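Local coordinates for hypothetical protein S4005 (PDB 1Z67) that is of unknown function but adopts a new all-helical fold with a homeodomain-like motif, which may hint at a role in binding DNA, at residues 26-31 and 79-84; 39-44 and 71-76; 52-57 and 102-107; 45-50 and 62-67. All blocks are in the same frame, centred on the assembly; numbering follows the deposited sequence.

Interaction 1: residues 26-31 and 79-84; sequences LSWVEE and SDLGQK. With NA (sodium ion), chain B.
Leu81 sets its CB, and not just a branch methyl, over the face of the Trp28 indole. That carbon stands 3.6 Å from the centroid of the five-membered ring and 11° off its normal, a CH-pi contact hard against the backbone. Leu81 CD1 adds a second touch at Trp28 CB. The pair joins helices 21-31 and 75-85 of the all-helical YidB fold, whose short segments point 141° apart with their axes 10.0 Å from each other. Carrying CG anti to its backbone N (chi1 167°), Trp28 reaches over to helix 75-85, where its NE1 bonds to Ala77 O; Asp80 CB sits at the ring edge, in plane. Leu96 of helix 89-106 packs against both Trp28 and Leu81.

Toward solvent the chemistry turns ionic. In the Lys84 conformer described, CE passes 3.6 Å from Ser27 CB and the bend at chi4 directs NZ to Glu31, which comes from the opposite direction. NZ donates to OE1 of Glu31 over 2.7 Å on the syn side of the carboxylate and only weakly to OE2, while water 1 bridges NZ and OE2. Asp80 serves two partners: OD2 is bonded to Gln32 NE2, whereas OD1 binds the sodium ion at 2.5 Å. Water 2 is a further ligand, and Gln83 OE1, in the conformer described, binds the ion at 2.9 Å.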
loop_
_atom_site.group_PDB
_atom_site.type_symbol
_atom_site.label_atom_id
_atom_site.label_comp_id
_atom_site.label_asym_id
_atom_site.label_seq_id
_atom_site.Cartn_x
_atom_site.Cartn_y
_atom_site.Cartn_z
ATOM N N LEU A 26 -1.088 1.612 6.459
ATOM C CA LEU A 26 -1.082 3.079 6.611
ATOM C C LEU A 26 0.146 3.548 7.376
ATOM O O LEU A 26 0.839 4.495 6.929
ATOM C CB LEU A 26 -2.335 3.534 7.346
ATOM C CG LEU A 26 -3.525 3.695 6.409
ATOM C CD1 LEU A 26 -3.595 2.757 5.203
ATOM C CD2 LEU A 26 -4.806 3.623 7.222
ATOM N N SER A 27 0.408 2.889 8.509
ATOM C CA SER A 27 1.532 3.216 9.386
ATOM C C SER A 27 2.823 3.011 8.608
ATOM O O SER A 27 3.703 3.866 8.644
ATOM C CB SER A 27 1.507 2.350 10.636
ATOM O OG SER A 27 0.434 2.762 11.462
ATOM N N TRP A 28 2.908 1.892 7.878
ATOM C CA TRP A 28 4.100 1.572 7.096
ATOM C C TRP A 28 4.361 2.645 6.027
ATOM O O TRP A 28 5.498 3.073 5.844
ATOM C CB TRP A 28 3.939 0.201 6.461
ATOM C CG TRP A 28 4.934 -0.133 5.396
ATOM C CD1 TRP A 28 6.226 -0.623 5.574
ATOM C CD2 TRP A 28 4.725 -0.061 3.986
ATOM N NE1 TRP A 28 6.807 -0.855 4.363
ATOM C CE2 TRP A 28 5.917 -0.547 3.370
ATOM C CE3 TRP A 28 3.639 0.312 3.168
ATOM C CZ2 TRP A 28 6.069 -0.607 1.983
ATOM C CZ3 TRP A 28 3.793 0.220 1.779
ATOM C CH2 TRP A 28 4.997 -0.215 1.213
ATOM N N VAL A 29 3.310 3.119 5.346
ATOM C CA VAL A 29 3.509 4.138 4.317
ATOM C C VAL A 29 4.200 5.360 4.918
ATOM O O VAL A 29 5.146 5.889 4.351
ATOM C CB VAL A 29 2.184 4.552 3.640
ATOM C CG1 VAL A 29 2.375 5.835 2.775
ATOM C CG2 VAL A 29 1.621 3.410 2.796
ATOM N N GLU A 30 3.716 5.799 6.067
ATOM C CA GLU A 30 4.288 6.978 6.706
ATOM C C GLU A 30 5.730 6.714 7.178
ATOM O O GLU A 30 6.610 7.573 7.007
ATOM C CB GLU A 30 3.381 7.418 7.861
ATOM C CG GLU A 30 1.921 7.715 7.404
ATOM C CD GLU A 30 1.734 9.081 6.705
ATOM O OE1 GLU A 30 1.089 9.989 7.300
ATOM O OE2 GLU A 30 2.232 9.249 5.559
ATOM N N GLU A 31 5.986 5.514 7.690
ATOM C CA GLU A 31 7.331 5.172 8.182
ATOM C C GLU A 31 8.340 5.121 7.050
ATOM O O GLU A 31 9.526 5.389 7.265
ATOM C CB GLU A 31 7.305 3.851 8.884
ATOM C CG GLU A 31 6.578 3.956 10.171
ATOM C CD GLU A 31 6.477 2.655 10.889
ATOM O OE1 GLU A 31 6.431 1.567 10.239
ATOM O OE2 GLU A 31 6.463 2.750 12.131
ATOM N N SER A 79 9.861 -6.005 3.590
ATOM C CA SER A 79 10.108 -6.731 4.833
ATOM C C SER A 79 9.680 -5.897 6.053
ATOM O O SER A 79 9.181 -6.440 7.039
ATOM C CB SER A 79 11.591 -7.128 4.942
ATOM O OG SER A 79 11.859 -7.719 6.200
ATOM N N ASP A 80 9.861 -4.576 5.978
ATOM C CA ASP A 80 9.395 -3.677 7.036
ATOM C C ASP A 80 7.873 -3.857 7.271
ATOM O O ASP A 80 7.402 -3.955 8.411
ATOM C CB ASP A 80 9.698 -2.197 6.681
ATOM C CG ASP A 80 11.219 -1.838 6.754
ATOM O OD1 ASP A 80 12.003 -2.621 7.344
ATOM O OD2 ASP A 80 11.607 -0.787 6.201
ATOM N N LEU A 81 7.103 -3.908 6.190
ATOM C CA LEU A 81 5.653 -4.123 6.344
ATOM C C LEU A 81 5.369 -5.536 6.907
ATOM O O LEU A 81 4.534 -5.700 7.809
ATOM C CB LEU A 81 4.957 -3.921 5.023
ATOM C CG LEU A 81 3.454 -4.220 5.069
ATOM C CD1 LEU A 81 2.730 -3.263 6.049
ATOM C CD2 LEU A 81 2.895 -4.066 3.674
ATOM N N GLY A 82 6.086 -6.537 6.377
ATOM C CA GLY A 82 5.947 -7.934 6.818
ATOM C C GLY A 82 6.186 -7.983 8.311
ATOM O O GLY A 82 5.389 -8.583 9.038
ATOM N N GLN A 83 7.231 -7.297 8.778
ATOM C CA GLN A 83 7.570 -7.348 10.193
ATOM C C GLN A 83 6.487 -6.767 11.067
ATOM O O GLN A 83 6.161 -7.323 12.118
ATOM C CB GLN A 83 8.892 -6.618 10.441
ATOM C CG GLN A 83 10.093 -7.337 9.860
ATOM C CD GLN A 83 11.348 -6.476 9.880
ATOM O OE1 GLN A 83 12.136 -6.483 8.935
ATOM N NE2 GLN A 83 11.528 -5.712 10.956
ATOM N N LYS A 84 5.896 -5.669 10.601
ATOM C CA LYS A 84 4.803 -5.056 11.306
ATOM C C LYS A 84 3.640 -6.017 11.461
ATOM O O LYS A 84 2.978 -6.027 12.506
ATOM C CB LYS A 84 4.334 -3.811 10.554
ATOM C CG LYS A 84 4.068 -2.648 11.447
ATOM C CD LYS A 84 3.826 -1.362 10.666
ATOM C CE LYS A 84 3.901 -0.169 11.614
ATOM N NZ LYS A 84 5.287 0.029 12.120
HETATM NA NA NA B . 13.358 -4.650 7.125
HETATM O O HOH W 1 6.502 1.438 14.291
HETATM O O HOH W 2 15.788 -5.755 6.867
#

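Interaction 2: residues 39-44 and 71-76; sequences LEKLQS and SALGTN
Leu42 and Leu73 meet through their CD2 methyls, 4.0 Å apart, on the buried side where helix 35-44 passes the end of helix 66-73. The same Leu42 CD2 lies 4.3 Å from Ala72 CB, and Leu73 CD2 also touches Lys41 CB at 3.9 Å, so a single leucine methyl fits between the base of a lysine and the branch of its neighbour. In both leucines CG stands anti to the carbonyl carbon, chi1 being -67° in Leu42, and this carries the branched ends inward although neither CB bond points straight at the other segment. Trp54 of helix 48-55 and Ile104 of helix 89-106 also pack on Leu42.

The outer side is looser and polar. Lys41 stretches an extended chain along Leu73 and delivers NZ to the main-chain O of Leu73 at 2.9 Å; the C=O...N angle is 148°, with the donor tilted out of the carbonyl plane. Next to it the carbonyls of Lys41 and Ala72 face one another with no proton between them, and water 3 bridges them, donating to Lys41 O at 2.9 Å and to Ala72 O at 2.8 Å. Leu73 ends its helix, and the chain turns at once through Gly74, whose positive phi of 95° suits glycine, into helix 75-85. The contact thus packs a glycine-broken junction between helices 66-73 and 75-85 on helix 35-44, within the all-helical fold that contains the homeodomain-like motif.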
loop_
_atom_site.group_PDB
_atom_site.type_symbol
_atom_site.label_atom_id
_atom_site.label_comp_id
_atom_site.label_asym_id
_atom_site.label_seq_id
_atom_site.Cartn_x
_atom_site.Cartn_y
_atom_site.Cartn_z
ATOM N N LEU A 39 5.635 6.277 -4.522
ATOM C CA LEU A 39 5.357 6.614 -5.928
ATOM C C LEU A 39 6.670 6.736 -6.721
ATOM O O LEU A 39 6.816 6.150 -7.792
ATOM C CB LEU A 39 4.485 7.884 -6.029
ATOM C CG LEU A 39 3.048 7.793 -5.472
ATOM C CD1 LEU A 39 2.329 9.165 -5.462
ATOM C CD2 LEU A 39 2.261 6.815 -6.285
ATOM N N GLU A 40 7.633 7.423 -6.131
ATOM C CA GLU A 40 8.942 7.612 -6.790
ATOM C C GLU A 40 9.660 6.289 -6.990
ATOM O O GLU A 40 10.253 6.066 -8.063
ATOM C CB GLU A 40 9.863 8.571 -6.032
ATOM C CG GLU A 40 10.773 9.461 -6.940
ATOM C CD GLU A 40 11.623 8.723 -7.983
ATOM O OE1 GLU A 40 11.232 8.684 -9.170
ATOM O OE2 GLU A 40 12.700 8.209 -7.638
ATOM N N LYS A 41 9.551 5.382 -6.009
ATOM C CA LYS A 41 10.153 4.055 -6.171
ATOM C C LYS A 41 9.492 3.228 -7.253
ATOM O O LYS A 41 10.178 2.543 -8.027
ATOM C CB LYS A 41 10.154 3.261 -4.878
ATOM C CG LYS A 41 11.107 3.791 -3.885
ATOM C CD LYS A 41 11.134 2.870 -2.697
ATOM C CE LYS A 41 12.460 2.999 -2.007
ATOM N NZ LYS A 41 12.490 1.994 -0.962
ATOM N N LEU A 42 8.159 3.306 -7.344
ATOM C CA LEU A 42 7.485 2.612 -8.417
ATOM C C LEU A 42 7.979 3.135 -9.768
ATOM O O LEU A 42 8.264 2.360 -10.689
ATOM C CB LEU A 42 5.994 2.799 -8.288
ATOM C CG LEU A 42 5.372 2.110 -7.047
ATOM C CD1 LEU A 42 3.908 2.501 -6.994
ATOM C CD2 LEU A 42 5.472 0.605 -7.136
ATOM N N GLN A 43 8.131 4.451 -9.854
ATOM C CA GLN A 43 8.581 5.095 -11.088
ATOM C C GLN A 43 10.025 4.774 -11.459
ATOM O O GLN A 43 10.298 4.471 -12.630
ATOM C CB GLN A 43 8.370 6.584 -10.981
ATOM C CG GLN A 43 6.878 6.922 -11.110
ATOM C CD GLN A 43 6.534 8.345 -10.784
ATOM O OE1 GLN A 43 7.221 9.007 -10.026
ATOM N NE2 GLN A 43 5.425 8.810 -11.330
ATOM N N SER A 44 10.929 4.851 -10.480
ATOM C CA SER A 44 12.345 4.502 -10.708
ATOM C C SER A 44 12.546 2.983 -10.966
ATOM O O SER A 44 13.575 2.567 -11.530
ATOM C CB SER A 44 13.175 4.909 -9.493
ATOM O OG SER A 44 13.164 6.307 -9.307
ATOM N N SER A 71 10.508 -5.871 -6.217
ATOM C CA SER A 71 11.577 -5.386 -7.115
ATOM C C SER A 71 11.646 -3.866 -7.111
ATOM O O SER A 71 12.716 -3.294 -7.010
ATOM C CB SER A 71 11.379 -5.915 -8.537
ATOM O OG SER A 71 11.740 -7.285 -8.615
ATOM N N ALA A 72 10.501 -3.214 -7.201
ATOM C CA ALA A 72 10.485 -1.765 -7.303
ATOM C C ALA A 72 10.689 -1.061 -5.965
ATOM O O ALA A 72 11.372 -0.040 -5.899
ATOM C CB ALA A 72 9.195 -1.302 -7.969
ATOM N N LEU A 73 10.067 -1.590 -4.916
ATOM C CA LEU A 73 10.043 -0.951 -3.604
ATOM C C LEU A 73 11.236 -1.302 -2.773
ATOM O O LEU A 73 11.612 -0.576 -1.841
ATOM C CB LEU A 73 8.752 -1.296 -2.841
ATOM C CG LEU A 73 7.434 -0.807 -3.439
ATOM C CD1 LEU A 73 6.290 -1.182 -2.525
ATOM C CD2 LEU A 73 7.485 0.726 -3.650
ATOM N N GLY A 74 11.814 -2.440 -3.117
ATOM C CA GLY A 74 12.955 -2.994 -2.420
ATOM C C GLY A 74 12.519 -4.005 -1.376
ATOM O O GLY A 74 11.459 -3.863 -0.739
ATOM N N THR A 75 13.356 -5.013 -1.183
ATOM C CA THR A 75 13.146 -6.048 -0.150
ATOM C C THR A 75 13.064 -5.515 1.265
ATOM O O THR A 75 12.199 -5.912 2.016
ATOM C CB THR A 75 14.252 -7.116 -0.237
ATOM O OG1 THR A 75 14.165 -7.760 -1.511
ATOM C CG2 THR A 75 14.061 -8.145 0.866
ATOM N N ASN A 76 13.934 -4.571 1.634
ATOM C CA ASN A 76 13.869 -4.030 2.985
ATOM C C ASN A 76 12.537 -3.340 3.285
ATOM O O ASN A 76 11.951 -3.556 4.343
ATOM C CB ASN A 76 15.000 -3.049 3.219
ATOM C CG ASN A 76 16.321 -3.726 3.273
ATOM O OD1 ASN A 76 16.408 -4.957 3.182
ATOM N ND2 ASN A 76 17.370 -2.936 3.426
HETATM O O HOH W 3 12.909 1.641 -7.541
#

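Interaction 3: residues 52-57 and 102-107; sequences STWLSN and KIIDAL
Ile104 carries the apolar part of this contact, its CD1 and CG2 methyls dividing the work against helix 48-55. CD1 comes to the edge of the Trp54 indole, near the ring plane, 3.7 Å from CE3 and 3.8 Å from CZ3. CG2, which is anti to the backbone N while CG1 takes the position beside it (chi1 -68°), meets Leu55 CD2 at 3.6 Å and also approaches Trp54 CB. Leu39 and Leu42 of helix 35-44 cover Ile104 too, so the methyls belong to a three-helix core. The polar end of the indole, NE1, turns to Gln62 O.

Backbone contact comes next. The CA atoms of Trp54 and Asp105 are only 4.9 Å apart, close enough for Asp105 CA to direct its hydrogen at Trp54 O, with a C...O distance of 3.3 Å and an angle of 142° at the hydrogen.

Water makes the third kind. Helix 48-55 ends before Ser56, whose carbonyl O lies 4.0 Å from Asp105 OD1 in the conformer described; water 4 donates to each at 2.9 Å, although other acceptors compete for its protons. Asp105 O has a partner of its own in Ser108 OG.

Methyls thus pack on an indole edge inside, while the helix ends bring together two acceptors, Ser56 O and Asp105 OD1, that cannot bond to one another and are bridged by a shared water.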
loop_
_atom_site.group_PDB
_atom_site.type_symbol
_atom_site.label_atom_id
_atom_site.label_comp_id
_atom_site.label_asym_id
_atom_site.label_seq_id
_atom_site.Cartn_x
_atom_site.Cartn_y
_atom_site.Cartn_z
ATOM N N SER A 52 0.582 4.581 -13.770
ATOM C CA SER A 52 -0.278 5.564 -14.463
ATOM C C SER A 52 -1.726 5.070 -14.598
ATOM O O SER A 52 -2.652 5.884 -14.598
ATOM C CB SER A 52 0.301 5.952 -15.834
ATOM O OG SER A 52 0.128 4.893 -16.757
ATOM N N THR A 53 -1.919 3.751 -14.665
ATOM C CA THR A 53 -3.273 3.211 -14.796
ATOM C C THR A 53 -4.039 3.314 -13.451
ATOM O O THR A 53 -5.257 3.448 -13.422
ATOM C CB THR A 53 -3.280 1.728 -15.276
ATOM O OG1 THR A 53 -2.829 0.845 -14.229
ATOM C CG2 THR A 53 -2.411 1.541 -16.535
ATOM N N TRP A 54 -3.312 3.253 -12.339
ATOM C CA TRP A 54 -3.924 3.436 -11.002
ATOM C C TRP A 54 -4.279 4.884 -10.753
ATOM O O TRP A 54 -5.356 5.181 -10.193
ATOM C CB TRP A 54 -2.962 3.004 -9.924
ATOM C CG TRP A 54 -2.389 1.609 -10.090
ATOM C CD1 TRP A 54 -2.834 0.624 -10.932
ATOM C CD2 TRP A 54 -1.273 1.058 -9.383
ATOM N NE1 TRP A 54 -2.056 -0.488 -10.814
ATOM C CE2 TRP A 54 -1.082 -0.257 -9.872
ATOM C CE3 TRP A 54 -0.398 1.563 -8.395
ATOM C CZ2 TRP A 54 -0.049 -1.094 -9.382
ATOM C CZ3 TRP A 54 0.611 0.751 -7.902
ATOM C CH2 TRP A 54 0.799 -0.557 -8.414
ATOM N N LEU A 55 -3.414 5.793 -11.211
ATOM C CA LEU A 55 -3.648 7.233 -11.024
ATOM C C LEU A 55 -4.827 7.759 -11.874
ATOM O O LEU A 55 -5.529 8.700 -11.484
ATOM C CB LEU A 55 -2.362 8.009 -11.371
ATOM C CG LEU A 55 -1.220 7.753 -10.376
ATOM C CD1 LEU A 55 0.045 8.433 -10.912
ATOM C CD2 LEU A 55 -1.569 8.304 -8.971
ATOM N N SER A 56 -5.001 7.170 -13.041
ATOM C CA SER A 56 -6.040 7.617 -13.986
ATOM C C SER A 56 -7.418 7.525 -13.317
ATOM O O SER A 56 -7.687 6.568 -12.548
ATOM C CB SER A 56 -6.011 6.710 -15.206
ATOM O OG SER A 56 -7.070 7.045 -16.077
ATOM N N ASN A 57 -8.286 8.512 -13.581
ATOM C CA ASN A 57 -9.685 8.449 -13.120
ATOM C C ASN A 57 -10.639 7.902 -14.176
ATOM O O ASN A 57 -11.858 7.883 -13.972
ATOM C CB ASN A 57 -10.181 9.787 -12.506
ATOM C CG ASN A 57 -10.041 10.999 -13.445
ATOM O OD1 ASN A 57 -10.044 10.881 -14.681
ATOM N ND2 ASN A 57 -9.928 12.190 -12.838
ATOM N N LYS A 102 -5.362 -0.194 -5.149
ATOM C CA LYS A 102 -6.651 0.364 -4.686
ATOM C C LYS A 102 -6.436 1.613 -3.847
ATOM O O LYS A 102 -7.178 2.607 -3.964
ATOM C CB LYS A 102 -7.382 -0.668 -3.833
ATOM C CG LYS A 102 -7.698 -1.934 -4.606
ATOM C CD LYS A 102 -8.439 -2.941 -3.743
ATOM C CE LYS A 102 -9.137 -3.948 -4.609
ATOM N NZ LYS A 102 -8.256 -5.094 -4.831
ATOM N N ILE A 103 -5.369 1.601 -3.059
ATOM C CA ILE A 103 -5.031 2.769 -2.245
ATOM C C ILE A 103 -4.652 3.957 -3.116
ATOM O O ILE A 103 -5.150 5.091 -2.932
ATOM C CB ILE A 103 -3.927 2.430 -1.220
ATOM C CG1 ILE A 103 -4.505 1.504 -0.122
ATOM C CG2 ILE A 103 -3.374 3.711 -0.577
ATOM C CD1 ILE A 103 -3.413 0.776 0.691
ATOM N N ILE A 104 -3.782 3.712 -4.095
ATOM C CA ILE A 104 -3.310 4.798 -4.973
ATOM C C ILE A 104 -4.464 5.318 -5.803
ATOM O O ILE A 104 -4.621 6.535 -5.908
ATOM C CB ILE A 104 -2.101 4.354 -5.792
ATOM C CG1 ILE A 104 -0.948 4.179 -4.795
ATOM C CG2 ILE A 104 -1.824 5.381 -6.945
ATOM C CD1 ILE A 104 0.272 3.551 -5.390
ATOM N N ASP A 105 -5.302 4.420 -6.322
ATOM C CA ASP A 105 -6.487 4.833 -7.087
ATOM C C ASP A 105 -7.410 5.728 -6.221
ATOM O O ASP A 105 -7.830 6.811 -6.618
ATOM C CB ASP A 105 -7.253 3.636 -7.627
ATOM C CG ASP A 105 -8.650 4.012 -8.148
ATOM O OD1 ASP A 105 -8.749 4.758 -9.141
ATOM O OD2 ASP A 105 -9.653 3.554 -7.559
ATOM N N ALA A 106 -7.684 5.282 -5.002
ATOM C CA ALA A 106 -8.543 6.028 -4.059
ATOM C C ALA A 106 -7.980 7.419 -3.710
ATOM O O ALA A 106 -8.750 8.389 -3.500
ATOM C CB ALA A 106 -8.755 5.204 -2.805
ATOM N N LEU A 107 -6.649 7.525 -3.670
ATOM C CA LEU A 107 -5.964 8.800 -3.372
ATOM C C LEU A 107 -5.881 9.780 -4.541
ATOM O O LEU A 107 -5.389 10.893 -4.366
ATOM C CB LEU A 107 -4.552 8.559 -2.804
ATOM C CG LEU A 107 -4.485 7.914 -1.406
ATOM C CD1 LEU A 107 -3.037 7.488 -1.121
ATOM C CD2 LEU A 107 -5.040 8.834 -0.309
HETATM O O HOH W 4 -7.450 7.264 -9.771
#

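Interaction 4: residues 45-50 and 62-67; sequences GGLGAI and QSVSGE
Ile50 lays its CG1 along the end of Gln62, 3.7 Å from both CD and NE2, the two side chains crossing at about a right angle. This is where the start of helix 48-55 meets the extended loop leading into helix 66-73, a loop-on-helix contact within the homeodomain-like helical fold. Gln62, with CG anti to its backbone N (chi1 -171°) and an extended chain, stretches over Ile50, using its aliphatic carbons and amide end as a lid on the exposed side. The two methyls of Ile50 lie against the backbone of the loop: CD1 is 3.9 Å from Ser63 O, and CG2 is 3.9 Å from Gln62 O. Thr53, one turn along the helix, receives Gln62 N on its OG1 and so pins the beginning of the loop.

Deeper in, Val64 takes over. Its CG2, anti to the backbone N, meets Leu47 CD1 at 4.0 Å, again nearly perpendicular, while its CB faces Ile50 CG2 at a looser 4.4 Å. Leu69 of helix 66-73 touches both Leu47 and Val64, and Ala72 of the same helix also packs on Leu47. Leu47 stands at the N-cap position of helix 48-55, directly after Gly46, whose positive phi of 88° lets the chain reverse between helices. The loop itself closes at Ser65, the N-cap residue of helix 66-73: its OG hydrogen-bonds to the backbone N of Gln68.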
loop_
_atom_site.group_PDB
_atom_site.type_symbol
_atom_site.label_atom_id
_atom_site.label_comp_id
_atom_site.label_asym_id
_atom_site.label_seq_id
_atom_site.Cartn_x
_atom_site.Cartn_y
_atom_site.Cartn_z
ATOM N N GLY A 45 11.569 2.159 -10.573
ATOM C CA GLY A 45 11.689 0.719 -10.676
ATOM C C GLY A 45 11.019 0.161 -11.910
ATOM O O GLY A 45 10.872 -1.068 -12.021
ATOM N N GLY A 46 10.610 1.041 -12.822
ATOM C CA GLY A 46 10.076 0.615 -14.109
ATOM C C GLY A 46 8.592 0.345 -14.145
ATOM O O GLY A 46 8.080 -0.133 -15.140
ATOM N N LEU A 47 7.880 0.693 -13.065
ATOM C CA LEU A 47 6.437 0.453 -12.983
ATOM C C LEU A 47 5.622 1.711 -13.263
ATOM O O LEU A 47 4.431 1.774 -12.918
ATOM C CB LEU A 47 6.068 -0.130 -11.613
ATOM C CG LEU A 47 6.578 -1.551 -11.334
ATOM C CD1 LEU A 47 6.148 -2.022 -9.943
ATOM C CD2 LEU A 47 6.107 -2.559 -12.384
ATOM N N GLY A 48 6.248 2.730 -13.858
ATOM C CA GLY A 48 5.544 3.973 -14.150
ATOM C C GLY A 48 4.276 3.815 -14.994
ATOM O O GLY A 48 3.276 4.499 -14.756
ATOM N N ALA A 49 4.322 2.942 -16.018
ATOM C CA ALA A 49 3.140 2.761 -16.874
ATOM C C ALA A 49 2.002 2.077 -16.088
ATOM O O ALA A 49 0.861 2.535 -16.122
ATOM C CB ALA A 49 3.473 1.983 -18.151
ATOM N N ILE A 50 2.332 1.028 -15.347
ATOM C CA ILE A 50 1.353 0.387 -14.462
ATOM C C ILE A 50 0.828 1.400 -13.423
ATOM O O ILE A 50 -0.403 1.525 -13.258
ATOM C CB ILE A 50 1.929 -0.861 -13.774
ATOM C CG1 ILE A 50 2.066 -1.996 -14.809
ATOM C CG2 ILE A 50 0.978 -1.309 -12.609
ATOM C CD1 ILE A 50 2.830 -3.204 -14.320
ATOM N N GLN A 62 -4.309 -1.585 -13.753
ATOM C CA GLN A 62 -3.495 -2.715 -14.230
ATOM C C GLN A 62 -2.938 -3.564 -13.076
ATOM O O GLN A 62 -2.491 -3.039 -12.061
ATOM C CB GLN A 62 -2.361 -2.245 -15.140
ATOM C CG GLN A 62 -1.620 -3.407 -15.844
ATOM C CD GLN A 62 -0.728 -2.955 -17.016
ATOM O OE1 GLN A 62 -0.901 -1.862 -17.561
ATOM N NE2 GLN A 62 0.222 -3.800 -17.399
ATOM N N SER A 63 -2.987 -4.886 -13.222
ATOM C CA SER A 63 -2.469 -5.787 -12.195
ATOM C C SER A 63 -0.945 -5.653 -12.049
ATOM O O SER A 63 -0.258 -5.232 -12.978
ATOM C CB SER A 63 -2.828 -7.233 -12.567
ATOM O OG SER A 63 -2.109 -8.183 -11.799
ATOM N N VAL A 64 -0.448 -5.938 -10.843
ATOM C CA VAL A 64 0.975 -5.986 -10.521
ATOM C C VAL A 64 1.198 -7.201 -9.630
ATOM O O VAL A 64 0.303 -7.580 -8.854
ATOM C CB VAL A 64 1.430 -4.655 -9.822
ATOM C CG1 VAL A 64 0.772 -4.475 -8.444
ATOM C CG2 VAL A 64 2.977 -4.516 -9.713
ATOM N N SER A 65 2.363 -7.832 -9.747
ATOM C CA SER A 65 2.679 -8.972 -8.895
ATOM C C SER A 65 3.417 -8.547 -7.642
ATOM O O SER A 65 4.062 -7.481 -7.616
ATOM C CB SER A 65 3.526 -9.981 -9.661
ATOM O OG SER A 65 4.827 -9.504 -9.856
ATOM N N GLY A 66 3.351 -9.380 -6.603
ATOM C CA GLY A 66 4.167 -9.155 -5.405
ATOM C C GLY A 66 5.649 -9.062 -5.743
ATOM O O GLY A 66 6.372 -8.208 -5.230
ATOM N N GLU A 67 6.111 -9.928 -6.638
ATOM C CA GLU A 67 7.503 -9.915 -7.058
ATOM C C GLU A 67 7.850 -8.564 -7.693
ATOM O O GLU A 67 8.915 -8.008 -7.414
ATOM C CB GLU A 67 7.720 -11.049 -8.077
ATOM C CG GLU A 67 7.140 -12.418 -7.660
ATOM C CD GLU A 67 5.673 -12.617 -8.068
ATOM O OE1 GLU A 67 5.428 -13.051 -9.225
ATOM O OE2 GLU A 67 4.768 -12.371 -7.233
#

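Interactions 2, 3 and 4 share an apolar interior: Leu42 CD1 of interaction 2 lies 3.8 Å from Trp54 CZ3 of interaction 3, and Ala72 CB packs on Leu47 CD1 of interaction 4. Interaction 1 joins it through Trp28 on Leu73. Leu42 O probably also accepts from Leu47 N across the Gly45-Gly46 turn, as in a Schellman motif. Interactions 3 and 4 both use helix 48-55, interactions 2 and 4 helix 66-73, and interactions 1 and 2 helix 75-85. All four are partly buried, but only interactions 1 and 4 have exposed residues among those that touch. Interaction 1 adds a salt bridge and a sodium ion, interactions 2 and 3 bridging waters, interaction 4 a glutamine amide.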